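Local coordinates for rubber oxygenase (Streptomyces sp., PDB 5O1L), which uses a non-covalently bound b-type heme to cleave the double bonds of poly(cis-1,4-isoprene) rubber with oxygen, yielding oligo-isoprenoids with keto and aldehyde ends, at residues A[257-262]-A[275-279]. Residues are numbered along the deposited sequence; the frame is centred on the assembly and turned at random.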
loop_
_atom_site.group_PDB
_atom_site.type_symbol
_atom_site.label_atom_id
_atom_site.label_comp_id
_atom_site.label_asym_id
_atom_site.label_seq_id
_atom_site.Cartn_x
_atom_site.Cartn_y
_atom_site.Cartn_z
ATOM N N TYR A 257 6.114 -12.595 -5.855
ATOM C CA TYR A 257 5.772 -11.264 -5.356
ATOM C C TYR A 257 4.430 -10.794 -5.909
ATOM O O TYR A 257 3.556 -10.294 -5.156
ATOM C CB TYR A 257 6.900 -10.254 -5.679
ATOM C CG TYR A 257 6.682 -8.849 -5.209
ATOM C CD1 TYR A 257 6.967 -8.514 -3.940
ATOM C CD2 TYR A 257 6.186 -7.873 -6.020
ATOM C CE1 TYR A 257 6.793 -7.206 -3.513
ATOM C CE2 TYR A 257 6.015 -6.567 -5.609
ATOM C CZ TYR A 257 6.300 -6.262 -4.334
ATOM O OH TYR A 257 6.065 -4.939 -3.884
ATOM N N LEU A 258 4.182 -10.927 -7.199
ATOM C CA LEU A 258 2.885 -10.624 -7.753
ATOM C C LEU A 258 1.774 -11.402 -7.060
ATOM O O LEU A 258 0.741 -10.838 -6.716
ATOM C CB LEU A 258 2.857 -10.930 -9.247
ATOM C CG LEU A 258 1.504 -10.719 -9.946
ATOM C CD1 LEU A 258 1.024 -9.293 -9.882
ATOM C CD2 LEU A 258 1.701 -11.122 -11.402
ATOM N N HIS A 259 2.002 -12.669 -6.843
ATOM C CA HIS A 259 0.998 -13.536 -6.192
ATOM C C HIS A 259 0.646 -13.047 -4.820
ATOM O O HIS A 259 -0.535 -13.009 -4.449
ATOM C CB HIS A 259 1.448 -14.977 -6.211
ATOM C CG HIS A 259 0.381 -15.949 -5.845
ATOM N ND1 HIS A 259 -0.738 -16.110 -6.641
ATOM C CD2 HIS A 259 0.209 -16.761 -4.791
ATOM C CE1 HIS A 259 -1.545 -17.011 -6.048
ATOM N NE2 HIS A 259 -0.982 -17.444 -4.974
ATOM N N VAL A 260 1.645 -12.682 -4.028
ATOM C CA VAL A 260 1.338 -12.074 -2.709
ATOM C C VAL A 260 0.416 -10.898 -2.861
ATOM O O VAL A 260 -0.560 -10.758 -2.086
ATOM C CB VAL A 260 2.631 -11.694 -1.988
ATOM C CG1 VAL A 260 2.359 -10.865 -0.745
ATOM C CG2 VAL A 260 3.496 -12.857 -1.645
ATOM N N TRP A 261 0.682 -9.997 -3.771
ATOM C CA TRP A 261 -0.134 -8.816 -4.005
ATOM C C TRP A 261 -1.480 -9.130 -4.579
ATOM O O TRP A 261 -2.472 -8.473 -4.269
ATOM C CB TRP A 261 0.652 -7.730 -4.756
ATOM C CG TRP A 261 1.613 -7.060 -3.876
ATOM C CD1 TRP A 261 2.897 -7.372 -3.577
ATOM C CD2 TRP A 261 1.256 -5.939 -3.020
ATOM N NE1 TRP A 261 3.365 -6.503 -2.592
ATOM C CE2 TRP A 261 2.400 -5.604 -2.293
ATOM C CE3 TRP A 261 0.119 -5.215 -2.862
ATOM C CZ2 TRP A 261 2.410 -4.541 -1.371
ATOM C CZ3 TRP A 261 0.120 -4.142 -2.011
ATOM C CH2 TRP A 261 1.260 -3.853 -1.238
ATOM N N GLN A 262 -1.616 -10.171 -5.385
ATOM C CA GLN A 262 -2.913 -10.574 -5.913
ATOM C C GLN A 262 -3.797 -11.116 -4.771
ATOM O O GLN A 262 -4.946 -10.706 -4.653
ATOM C CB GLN A 262 -2.745 -11.645 -7.002
ATOM C CG GLN A 262 -2.114 -11.219 -8.327
ATOM C CD GLN A 262 -1.717 -12.389 -9.166
ATOM O OE1 GLN A 262 -1.281 -13.441 -8.684
ATOM N NE2 GLN A 262 -1.892 -12.179 -10.476
ATOM N N ILE A 275 -8.379 -7.672 -10.452
ATOM C CA ILE A 275 -6.965 -7.917 -10.061
ATOM C C ILE A 275 -6.197 -8.412 -11.274
ATOM O O ILE A 275 -6.623 -9.380 -11.899
ATOM C CB ILE A 275 -6.901 -9.002 -8.936
ATOM C CG1 ILE A 275 -7.780 -8.632 -7.728
ATOM C CG2 ILE A 275 -5.465 -9.270 -8.561
ATOM C CD1 ILE A 275 -7.899 -9.722 -6.718
ATOM N N PRO A 276 -5.110 -7.767 -11.665
ATOM C CA PRO A 276 -4.386 -8.239 -12.850
ATOM C C PRO A 276 -3.834 -9.602 -12.698
ATOM O O PRO A 276 -3.301 -9.942 -11.647
ATOM C CB PRO A 276 -3.245 -7.226 -13.082
ATOM C CG PRO A 276 -3.297 -6.338 -11.915
ATOM C CD PRO A 276 -4.482 -6.614 -11.038
ATOM N N ALA A 277 -3.927 -10.428 -13.750
ATOM C CA ALA A 277 -3.452 -11.809 -13.663
ATOM C C ALA A 277 -1.943 -12.005 -13.858
ATOM O O ALA A 277 -1.383 -12.973 -13.366
ATOM C CB ALA A 277 -4.146 -12.745 -14.697
ATOM N N THR A 278 -1.323 -11.031 -14.515
ATOM C CA THR A 278 0.062 -11.079 -14.917
ATOM C C THR A 278 0.746 -9.746 -14.766
ATOM O O THR A 278 0.086 -8.721 -14.691
ATOM C CB THR A 278 0.162 -11.481 -16.431
ATOM O OG1 THR A 278 -0.439 -10.455 -17.234
ATOM C CG2 THR A 278 -0.450 -12.816 -16.686
ATOM N N TRP A 279 2.111 -9.772 -14.706
ATOM C CA TRP A 279 2.840 -8.546 -14.748
ATOM C C TRP A 279 2.602 -7.708 -15.985
ATOM O O TRP A 279 2.522 -6.524 -15.884
ATOM C CB TRP A 279 4.321 -8.728 -14.584
ATOM C CG TRP A 279 4.748 -8.914 -13.176
ATOM C CD1 TRP A 279 5.322 -10.019 -12.633
ATOM C CD2 TRP A 279 4.512 -7.994 -12.111
ATOM N NE1 TRP A 279 5.569 -9.777 -11.317
ATOM C CE2 TRP A 279 5.060 -8.559 -10.949
ATOM C CE3 TRP A 279 3.918 -6.744 -12.020
ATOM C CZ2 TRP A 279 4.965 -7.929 -9.716
ATOM C CZ3 TRP A 279 3.827 -6.153 -10.783
ATOM C CH2 TRP A 279 4.355 -6.758 -9.661
#
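Gln-262 NE2 gives its two N-H groups to two successive backbone carbonyls of the loop 275-279. The stronger bond runs to Pro-276 O at 2.9 Å, nearly straight at 164°. It meets a lone pair in the carbonyl plane and lies close to the plane of the Gln-262 amide. The second, to Ala-277 O at 3.0 Å, is bent and weak. Gln-262 OE1 takes a weak bond from His-259 ND1. Ile-275 CG2 packs on the aliphatic part of Gln-262, 3.9 Å from its CG. Replacing Gln-262 by an alanine is likely to leave both carbonyls without this donor and open a gap beside Ile-275.

One turn earlier on the helix, with CG anti to the backbone N (chi1 177°), Leu-258 reaches across so that CD2 lies over the five-membered ring of Trp-279, 4.0 Å from the centroid, a CH-pi contact. Tyr-257 CD2 meets the indole edge at CZ2, 3.9 Å away. Trp-279 NE1 bonds to Ala-254 O, also on helix 251-267, which probably limits the ring's turning. This is helix-on-loop packing in the catalytic domain, away from the heme iron site. Polar bonds run both ways: the helix gives an amide to the loop, and the Trp-279 indole gives its N-H back.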